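Local coordinates for protein desmoplakin (Homo sapiens, PDB 3R6N) that probably links intermediate filaments to desmosomal cell junctions, its plakin domain serving as a stiff rod of spectrin repeats with an inserted SH3 domain, at residues S210-L215 with C347-Y352; K242-E247 with A358-L363; K266-L271 with P337-A342. All coordinates share one frame; numbering follows the deposited sequence.

In the fold
Helix 340-384 takes part in all three contacts. Interaction 3 ties the linker after helix 234-265 to the start of helix 340-384; interaction 1 sets that helix against helix 167-225, and the centres of interactions 1 and 3 are about 17 Å apart; interaction 2, about 18 Å beyond interaction 1 between centres, sets it against helix 234-265. The centres of interactions 2 and 3 lie about 34 Å apart. Along the chain, interaction 3 is nested inside the loops closed by the other two, while interactions 1 and 2 interleave. The helices pack in the manner of a spectrin-type bundle, consistent with the fragment's rigidity, and the chain makes the SH3 strands between helices 234-265 and 340-384.

Interaction 1: residues S210-L215 with C347-Y352; sequences STEAYL and CKIEQY
K348 meets E212 at the margin of two nearly parallel helix turns, whose axes are inclined by 25° and come within 9.3 Å of each other. Extended as far as CD, its chain brings that methylene to 3.3 Å from E212 OE2; the bends beyond, about CG-CD and CD-CE, then turn the ammonium aside. The charged ends stay 5.5 Å apart (NZ to OE2), too far for a salt bridge, though opposite charges should still attract weakly. A long, flexible lysine suits this edge. One residue on, I349 is the branched apolar wedge: its CG1 lies 3.8 Å from E212 CB, while CG2 reaches both T211 CG2 and, at 3.9 Å, L215 CD1. T211 offers its methyl here because its hydroxyl turns back to E207 O in its own helix. Y352 packs through its root, CB on L215 CB at 3.9 Å, and its ring lies obliquely near E212 CG, a tyrosine bridging the buried seam and the more polar margin. Helix 234-265 packs against both, as in the helical bundles of spectrin repeats: L215 touches its V258 and I349 its L261, while Y352 also reaches K216 on helix 167-225.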
loop_
_atom_site.group_PDB
_atom_site.type_symbol
_atom_site.label_atom_id
_atom_site.label_comp_id
_atom_site.label_asym_id
_atom_site.label_seq_id
_atom_site.Cartn_x
_atom_site.Cartn_y
_atom_site.Cartn_z
ATOM N N SER A 210 -2.955 -3.011 -21.265
ATOM C CA SER A 210 -2.559 -2.158 -22.380
ATOM C C SER A 210 -1.411 -2.775 -23.180
ATOM O O SER A 210 -1.247 -2.498 -24.367
ATOM C CB SER A 210 -2.161 -0.771 -21.871
ATOM O OG SER A 210 -1.791 0.081 -22.940
ATOM N N THR A 211 -0.614 -3.608 -22.517
ATOM C CA THR A 211 0.464 -4.330 -23.179
ATOM C C THR A 211 -0.099 -5.577 -23.854
ATOM O O THR A 211 0.300 -5.933 -24.961
ATOM C CB THR A 211 1.583 -4.725 -22.185
ATOM O OG1 THR A 211 2.268 -3.548 -21.736
ATOM C CG2 THR A 211 2.585 -5.659 -22.842
ATOM N N GLU A 212 -1.037 -6.232 -23.178
ATOM C CA GLU A 212 -1.700 -7.407 -23.726
ATOM C C GLU A 212 -2.443 -7.045 -25.007
ATOM O O GLU A 212 -2.465 -7.818 -25.964
ATOM C CB GLU A 212 -2.683 -7.983 -22.704
ATOM C CG GLU A 212 -3.376 -9.261 -23.147
ATOM C CD GLU A 212 -4.691 -9.489 -22.423
ATOM O OE1 GLU A 212 -5.429 -8.502 -22.206
ATOM O OE2 GLU A 212 -4.987 -10.653 -22.070
ATOM N N ALA A 213 -3.056 -5.867 -25.018
ATOM C CA ALA A 213 -3.791 -5.399 -26.186
ATOM C C ALA A 213 -2.833 -5.093 -27.331
ATOM O O ALA A 213 -3.205 -5.155 -28.503
ATOM C CB ALA A 213 -4.613 -4.167 -25.835
ATOM N N TYR A 214 -1.595 -4.766 -26.979
ATOM C CA TYR A 214 -0.577 -4.417 -27.961
ATOM C C TYR A 214 -0.004 -5.662 -28.637
ATOM O O TYR A 214 -0.031 -5.784 -29.859
ATOM C CB TYR A 214 0.544 -3.620 -27.288
ATOM C CG TYR A 214 1.483 -2.918 -28.243
ATOM C CD1 TYR A 214 1.849 -3.504 -29.448
ATOM C CD2 TYR A 214 2.004 -1.668 -27.937
ATOM C CE1 TYR A 214 2.706 -2.865 -30.322
ATOM C CE2 TYR A 214 2.861 -1.020 -28.802
ATOM C CZ TYR A 214 3.209 -1.622 -29.997
ATOM O OH TYR A 214 4.064 -0.979 -30.868
ATOM N N LEU A 215 0.512 -6.581 -27.831
ATOM C CA LEU A 215 1.183 -7.766 -28.346
ATOM C C LEU A 215 0.216 -8.720 -29.038
ATOM O O LEU A 215 0.631 -9.610 -29.776
ATOM C CB LEU A 215 1.922 -8.489 -27.219
ATOM C CG LEU A 215 2.786 -7.596 -26.328
ATOM C CD1 LEU A 215 3.532 -8.431 -25.304
ATOM C CD2 LEU A 215 3.756 -6.780 -27.165
ATOM N N CYS A 347 1.515 -14.202 -17.261
ATOM C CA CYS A 347 1.834 -15.422 -17.986
ATOM C C CYS A 347 1.271 -15.333 -19.396
ATOM O O CYS A 347 1.928 -15.702 -20.368
ATOM C CB CYS A 347 1.256 -16.638 -17.261
ATOM S SG CYS A 347 1.545 -18.214 -18.097
ATOM N N LYS A 348 0.047 -14.829 -19.499
ATOM C CA LYS A 348 -0.616 -14.680 -20.785
ATOM C C LYS A 348 0.176 -13.728 -21.671
ATOM O O LYS A 348 0.583 -14.081 -22.776
ATOM C CB LYS A 348 -2.046 -14.169 -20.584
ATOM C CG LYS A 348 -2.881 -14.114 -21.853
ATOM C CD LYS A 348 -4.353 -13.852 -21.545
ATOM C CE LYS A 348 -5.037 -15.087 -20.964
ATOM N NZ LYS A 348 -5.174 -16.182 -21.970
ATOM N N ILE A 349 0.403 -12.521 -21.169
ATOM C CA ILE A 349 1.156 -11.512 -21.901
ATOM C C ILE A 349 2.495 -12.050 -22.387
ATOM O O ILE A 349 2.970 -11.679 -23.457
ATOM C CB ILE A 349 1.406 -10.265 -21.039
ATOM C CG1 ILE A 349 0.083 -9.568 -20.717
ATOM C CG2 ILE A 349 2.352 -9.305 -21.744
ATOM C CD1 ILE A 349 0.249 -8.338 -19.855
ATOM N N GLU A 350 3.101 -12.930 -21.597
ATOM C CA GLU A 350 4.406 -13.474 -21.938
ATOM C C GLU A 350 4.306 -14.401 -23.142
ATOM O O GLU A 350 5.219 -14.463 -23.962
ATOM C CB GLU A 350 5.009 -14.215 -20.744
ATOM C CG GLU A 350 6.526 -14.318 -20.783
ATOM C CD GLU A 350 7.102 -14.936 -19.523
ATOM O OE1 GLU A 350 6.615 -16.013 -19.114
ATOM O OE2 GLU A 350 8.039 -14.344 -18.943
ATOM N N GLN A 351 3.187 -15.109 -23.245
ATOM C CA GLN A 351 2.969 -16.054 -24.335
ATOM C C GLN A 351 2.634 -15.354 -25.649
ATOM O O GLN A 351 2.804 -15.930 -26.725
ATOM C CB GLN A 351 1.870 -17.054 -23.968
ATOM C CG GLN A 351 2.298 -18.092 -22.944
ATOM C CD GLN A 351 1.121 -18.817 -22.316
ATOM O OE1 GLN A 351 0.089 -18.211 -22.019
ATOM N NE2 GLN A 351 1.272 -20.122 -22.108
ATOM N N TYR A 352 2.151 -14.119 -25.560
ATOM C CA TYR A 352 1.915 -13.314 -26.754
ATOM C C TYR A 352 3.239 -12.805 -27.311
ATOM O O TYR A 352 3.464 -12.836 -28.520
ATOM C CB TYR A 352 0.973 -12.146 -26.458
ATOM C CG TYR A 352 -0.479 -12.546 -26.340
ATOM C CD1 TYR A 352 -1.059 -12.781 -25.101
ATOM C CD2 TYR A 352 -1.272 -12.692 -27.469
ATOM C CE1 TYR A 352 -2.388 -13.148 -24.989
ATOM C CE2 TYR A 352 -2.601 -13.059 -27.365
ATOM C CZ TYR A 352 -3.152 -13.285 -26.123
ATOM O OH TYR A 352 -4.474 -13.650 -26.013
#

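Interaction 2: residues K242-E247 with A358-L363; sequences KELEKE and ALWNQL
The turns around L244 and W360 run antiparallel, 162° between their directions, with axes 11.3 Å apart at closest approach. This wide spacing within the spectrin-type helical bundle is bridged by a large residue, and tryptophan suits the place because its indole can span the gap and still offer a polar N-H at its far end. The first torsion of W360 puts CG anti to the backbone N (chi1 -168°), carrying the ring out toward helix 234-265. L244 is the matching apolar partner: its CG lies 4.2 Å from W360 CE2, the two side chains meeting at a slant, and its CD2 reaches the carbonyl of L363. E245 CA and E247 CB both come to the edge of the indole. E247 can present its aliphatic root there because its chain folds at CB-CG and leads the carboxylate away to a salt bridge with K225 and a hydrogen bond with Y226. Y364 stacks on the indole and R248 makes a cation-pi contact with it, while L244 also touches M367. The indole N-H is satisfied by a backbone oxygen: W360 NE1 donates to L244 O at 2.8 Å, the acceptor close to the ring plane and the donor in the carbonyl plane, with an N-H...O angle bent to 134° because the oxygen sits toward CZ2 along the ring edge.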
loop_
_atom_site.group_PDB
_atom_site.type_symbol
_atom_site.label_atom_id
_atom_site.label_comp_id
_atom_site.label_asym_id
_atom_site.label_seq_id
_atom_site.Cartn_x
_atom_site.Cartn_y
_atom_site.Cartn_z
ATOM N N LYS A 242 15.339 -5.533 -44.320
ATOM C CA LYS A 242 15.970 -4.473 -43.543
ATOM C C LYS A 242 14.994 -3.870 -42.537
ATOM O O LYS A 242 15.354 -3.625 -41.386
ATOM C CB LYS A 242 16.561 -3.398 -44.456
ATOM C CG LYS A 242 17.815 -3.854 -45.182
ATOM C CD LYS A 242 18.351 -2.793 -46.126
ATOM C CE LYS A 242 19.573 -3.306 -46.878
ATOM N NZ LYS A 242 20.051 -2.344 -47.909
ATOM N N GLU A 243 13.759 -3.639 -42.969
ATOM C CA GLU A 243 12.720 -3.179 -42.057
ATOM C C GLU A 243 12.391 -4.271 -41.047
ATOM O O GLU A 243 12.116 -3.999 -39.879
ATOM C CB GLU A 243 11.457 -2.779 -42.821
ATOM C CG GLU A 243 11.485 -1.369 -43.377
ATOM C CD GLU A 243 10.161 -0.969 -44.001
ATOM O OE1 GLU A 243 9.883 -1.408 -45.139
ATOM O OE2 GLU A 243 9.395 -0.223 -43.352
ATOM N N LEU A 244 12.427 -5.514 -41.510
ATOM C CA LEU A 244 12.108 -6.658 -40.672
ATOM C C LEU A 244 13.120 -6.805 -39.541
ATOM O O LEU A 244 12.843 -7.444 -38.529
ATOM C CB LEU A 244 12.080 -7.931 -41.519
ATOM C CG LEU A 244 11.407 -9.161 -40.913
ATOM C CD1 LEU A 244 9.901 -8.963 -40.857
ATOM C CD2 LEU A 244 11.755 -10.398 -41.722
ATOM N N GLU A 245 14.298 -6.217 -39.717
ATOM C CA GLU A 245 15.338 -6.296 -38.699
ATOM C C GLU A 245 15.247 -5.127 -37.724
ATOM O O GLU A 245 15.722 -5.212 -36.592
ATOM C CB GLU A 245 16.723 -6.383 -39.341
ATOM C CG GLU A 245 16.872 -7.581 -40.268
ATOM C CD GLU A 245 18.311 -7.873 -40.639
ATOM O OE1 GLU A 245 19.183 -7.791 -39.749
ATOM O OE2 GLU A 245 18.568 -8.190 -41.821
ATOM N N LYS A 246 14.628 -4.036 -38.166
ATOM C CA LYS A 246 14.322 -2.929 -37.270
ATOM C C LYS A 246 13.237 -3.374 -36.304
ATOM O O LYS A 246 13.226 -2.978 -35.140
ATOM C CB LYS A 246 13.843 -1.701 -38.049
ATOM C CG LYS A 246 14.857 -0.570 -38.142
ATOM C CD LYS A 246 15.897 -0.837 -39.217
ATOM C CE LYS A 246 16.815 0.363 -39.408
ATOM N NZ LYS A 246 17.716 0.197 -40.587
ATOM N N GLU A 247 12.330 -4.208 -36.801
ATOM C CA GLU A 247 11.216 -4.708 -36.005
ATOM C C GLU A 247 11.698 -5.558 -34.841
ATOM O O GLU A 247 11.209 -5.420 -33.720
ATOM C CB GLU A 247 10.263 -5.527 -36.875
ATOM C CG GLU A 247 9.543 -4.725 -37.948
ATOM C CD GLU A 247 8.272 -4.071 -37.441
ATOM O OE1 GLU A 247 8.007 -4.143 -36.222
ATOM O OE2 GLU A 247 7.535 -3.489 -38.267
ATOM N N ALA A 358 8.049 -15.925 -32.459
ATOM C CA ALA A 358 8.009 -17.087 -33.337
ATOM C C ALA A 358 7.567 -16.688 -34.741
ATOM O O ALA A 358 8.134 -17.144 -35.739
ATOM C CB ALA A 358 7.072 -18.139 -32.769
ATOM N N LEU A 359 6.545 -15.843 -34.810
ATOM C CA LEU A 359 6.039 -15.355 -36.085
ATOM C C LEU A 359 7.143 -14.636 -36.843
ATOM O O LEU A 359 7.286 -14.793 -38.054
ATOM C CB LEU A 359 4.862 -14.408 -35.860
ATOM C CG LEU A 359 4.333 -13.710 -37.109
ATOM C CD1 LEU A 359 3.805 -14.735 -38.103
ATOM C CD2 LEU A 359 3.257 -12.699 -36.749
ATOM N N TRP A 360 7.923 -13.841 -36.117
ATOM C CA TRP A 360 9.047 -13.125 -36.700
ATOM C C TRP A 360 10.034 -14.116 -37.297
ATOM O O TRP A 360 10.486 -13.948 -38.427
ATOM C CB TRP A 360 9.743 -12.270 -35.640
ATOM C CG TRP A 360 10.725 -11.281 -36.202
ATOM C CD1 TRP A 360 10.496 -9.961 -36.461
ATOM C CD2 TRP A 360 12.091 -11.530 -36.568
ATOM N NE1 TRP A 360 11.631 -9.374 -36.966
ATOM C CE2 TRP A 360 12.624 -10.314 -37.042
ATOM C CE3 TRP A 360 12.914 -12.661 -36.539
ATOM C CZ2 TRP A 360 13.939 -10.197 -37.484
ATOM C CZ3 TRP A 360 14.219 -12.541 -36.981
ATOM C CH2 TRP A 360 14.718 -11.320 -37.445
ATOM N N ASN A 361 10.362 -15.152 -36.531
ATOM C CA ASN A 361 11.295 -16.174 -36.991
ATOM C C ASN A 361 10.842 -16.839 -38.287
ATOM O O ASN A 361 11.659 -17.152 -39.149
ATOM C CB ASN A 361 11.526 -17.233 -35.910
ATOM C CG ASN A 361 12.513 -16.782 -34.852
ATOM O OD1 ASN A 361 13.321 -15.881 -35.081
ATOM N ND2 ASN A 361 12.456 -17.414 -33.685
ATOM N N GLN A 362 9.537 -17.047 -38.420
ATOM C CA GLN A 362 8.989 -17.693 -39.605
ATOM C C GLN A 362 9.070 -16.770 -40.820
ATOM O O GLN A 362 9.529 -17.179 -41.883
ATOM C CB GLN A 362 7.544 -18.137 -39.364
ATOM C CG GLN A 362 7.001 -19.104 -40.410
ATOM C CD GLN A 362 7.463 -20.537 -40.193
ATOM O OE1 GLN A 362 8.510 -20.951 -40.694
ATOM N NE2 GLN A 362 6.673 -21.303 -39.446
ATOM N N LEU A 363 8.634 -15.525 -40.657
ATOM C CA LEU A 363 8.686 -14.548 -41.742
ATOM C C LEU A 363 10.114 -14.271 -42.189
ATOM O O LEU A 363 10.363 -13.995 -43.360
ATOM C CB LEU A 363 8.030 -13.231 -41.328
ATOM C CG LEU A 363 6.551 -13.251 -40.941
ATOM C CD1 LEU A 363 6.088 -11.847 -40.576
ATOM C CD2 LEU A 363 5.702 -13.822 -42.065
#

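Interaction 3: residues K266-L271 with P337-A342; sequences KKIVQL and PPNPLA
Q270 passes N339 at a slant, its CG 3.7 Å from N339 CB, while the amide planes stay within 25° of each other. The glutamine chain, extended beyond CG, lets NE2 reach P338 O at 3.2 Å in a weak hydrogen bond. With chi1 at 171°, the N339 amide swings away from its own backbone N, and this lets it work in two directions. Its ND2 gives a weak bond to V269 O, 3.3 Å away, while OD1 accepts from L341 N at 2.8 Å, the donor standing 45° above the amide carbonyl plane. Asparagine suits the place because one amide can cap a helix through its oxygen and still offer an N-H, if weakly, to the linker. P337, joined to P338 by a cis peptide, lays its ring against the linker backbone: CB is 3.4 Å from I268 O and near K266 O. I268 CB packs on A342 CB at 4.0 Å, the small alanine letting the helix turn lie near the linker, and both side chains touch F204 of helix 167-225. Such an asparagine N-cap followed by proline is a classic helix start; here it opens helix 340-384 shortly after strand 333-334 of the SH3 sheet.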
loop_
_atom_site.group_PDB
_atom_site.type_symbol
_atom_site.label_atom_id
_atom_site.label_comp_id
_atom_site.label_asym_id
_atom_site.label_seq_id
_atom_site.Cartn_x
_atom_site.Cartn_y
_atom_site.Cartn_z
ATOM N N LYS A 266 4.386 -10.550 -9.363
ATOM C CA LYS A 266 4.757 -11.326 -8.187
ATOM C C LYS A 266 4.599 -10.518 -6.901
ATOM O O LYS A 266 4.647 -11.070 -5.800
ATOM C CB LYS A 266 6.194 -11.840 -8.316
ATOM C CG LYS A 266 6.379 -12.927 -9.366
ATOM C CD LYS A 266 7.840 -13.358 -9.465
ATOM C CE LYS A 266 8.000 -14.611 -10.322
ATOM N NZ LYS A 266 7.346 -14.480 -11.657
ATOM N N LYS A 267 4.402 -9.211 -7.043
ATOM C CA LYS A 267 4.312 -8.321 -5.891
ATOM C C LYS A 267 2.941 -7.665 -5.741
ATOM O O LYS A 267 2.666 -7.010 -4.739
ATOM C CB LYS A 267 5.394 -7.244 -5.966
ATOM C CG LYS A 267 6.809 -7.787 -5.880
ATOM C CD LYS A 267 7.814 -6.659 -5.766
ATOM C CE LYS A 267 7.596 -5.620 -6.859
ATOM N NZ LYS A 267 8.578 -4.501 -6.779
ATOM N N ILE A 268 2.083 -7.842 -6.736
ATOM C CA ILE A 268 0.761 -7.228 -6.704
ATOM C C ILE A 268 -0.136 -7.847 -5.640
ATOM O O ILE A 268 -0.305 -9.063 -5.576
ATOM C CB ILE A 268 0.062 -7.293 -8.069
ATOM C CG1 ILE A 268 0.854 -6.491 -9.101
ATOM C CG2 ILE A 268 -1.354 -6.751 -7.959
ATOM C CD1 ILE A 268 1.067 -5.045 -8.716
ATOM N N VAL A 269 -0.713 -6.985 -4.815
ATOM C CA VAL A 269 -1.525 -7.396 -3.680
ATOM C C VAL A 269 -2.917 -7.855 -4.135
ATOM O O VAL A 269 -3.239 -7.776 -5.320
ATOM C CB VAL A 269 -1.648 -6.222 -2.685
ATOM C CG1 VAL A 269 -2.862 -5.370 -3.015
ATOM C CG2 VAL A 269 -1.690 -6.727 -1.254
ATOM N N GLN A 270 -3.735 -8.338 -3.200
ATOM C CA GLN A 270 -5.098 -8.757 -3.517
ATOM C C GLN A 270 -6.141 -7.820 -2.923
ATOM O O GLN A 270 -6.105 -7.510 -1.735
ATOM C CB GLN A 270 -5.357 -10.176 -3.025
ATOM C CG GLN A 270 -4.626 -11.239 -3.807
ATOM C CD GLN A 270 -5.249 -12.609 -3.644
ATOM O OE1 GLN A 270 -6.469 -12.763 -3.730
ATOM N NE2 GLN A 270 -4.413 -13.617 -3.410
ATOM N N LEU A 271 -7.086 -7.388 -3.752
ATOM C CA LEU A 271 -8.110 -6.438 -3.325
ATOM C C LEU A 271 -9.529 -7.012 -3.301
ATOM O O LEU A 271 -10.310 -6.696 -2.409
ATOM C CB LEU A 271 -8.071 -5.186 -4.204
ATOM C CG LEU A 271 -7.246 -3.999 -3.701
ATOM C CD1 LEU A 271 -5.950 -4.461 -3.074
ATOM C CD2 LEU A 271 -6.980 -3.008 -4.826
ATOM N N PRO A 337 0.425 -10.905 -1.889
ATOM C CA PRO A 337 0.551 -11.796 -3.045
ATOM C C PRO A 337 0.855 -13.217 -2.591
ATOM O O PRO A 337 1.127 -13.418 -1.408
ATOM C CB PRO A 337 1.737 -11.202 -3.819
ATOM C CG PRO A 337 2.436 -10.323 -2.857
ATOM C CD PRO A 337 1.376 -9.785 -1.963
ATOM N N PRO A 338 0.818 -14.189 -3.515
ATOM C CA PRO A 338 0.598 -13.980 -4.950
ATOM C C PRO A 338 -0.870 -13.775 -5.323
ATOM O O PRO A 338 -1.745 -14.494 -4.838
ATOM C CB PRO A 338 1.118 -15.278 -5.561
ATOM C CG PRO A 338 0.815 -16.296 -4.528
ATOM C CD PRO A 338 1.017 -15.614 -3.199
ATOM N N ASN A 339 -1.125 -12.787 -6.177
ATOM C CA ASN A 339 -2.455 -12.568 -6.725
ATOM C C ASN A 339 -2.610 -13.321 -8.039
ATOM O O ASN A 339 -2.027 -12.936 -9.050
ATOM C CB ASN A 339 -2.713 -11.073 -6.927
ATOM C CG ASN A 339 -3.990 -10.799 -7.702
ATOM O OD1 ASN A 339 -4.737 -11.719 -8.045
ATOM N ND2 ASN A 339 -4.253 -9.527 -7.978
ATOM N N PRO A 340 -3.407 -14.398 -8.027
ATOM C CA PRO A 340 -3.562 -15.288 -9.183
ATOM C C PRO A 340 -4.089 -14.557 -10.417
ATOM O O PRO A 340 -3.809 -14.969 -11.539
ATOM C CB PRO A 340 -4.581 -16.320 -8.690
ATOM C CG PRO A 340 -5.324 -15.628 -7.601
ATOM C CD PRO A 340 -4.300 -14.775 -6.921
ATOM N N LEU A 341 -4.839 -13.481 -10.207
ATOM C CA LEU A 341 -5.346 -12.676 -11.312
ATOM C C LEU A 341 -4.231 -11.895 -11.999
ATOM O O LEU A 341 -4.314 -11.604 -13.190
ATOM C CB LEU A 341 -6.429 -11.715 -10.820
ATOM C CG LEU A 341 -7.762 -12.364 -10.456
ATOM C CD1 LEU A 341 -8.671 -11.378 -9.739
ATOM C CD2 LEU A 341 -8.431 -12.913 -11.706
ATOM N N ALA A 342 -3.193 -11.555 -11.241
ATOM C CA ALA A 342 -2.053 -10.819 -11.781
ATOM C C ALA A 342 -1.028 -11.759 -12.406
ATOM O O ALA A 342 -0.522 -11.500 -13.494
ATOM C CB ALA A 342 -1.408 -9.968 -10.702
#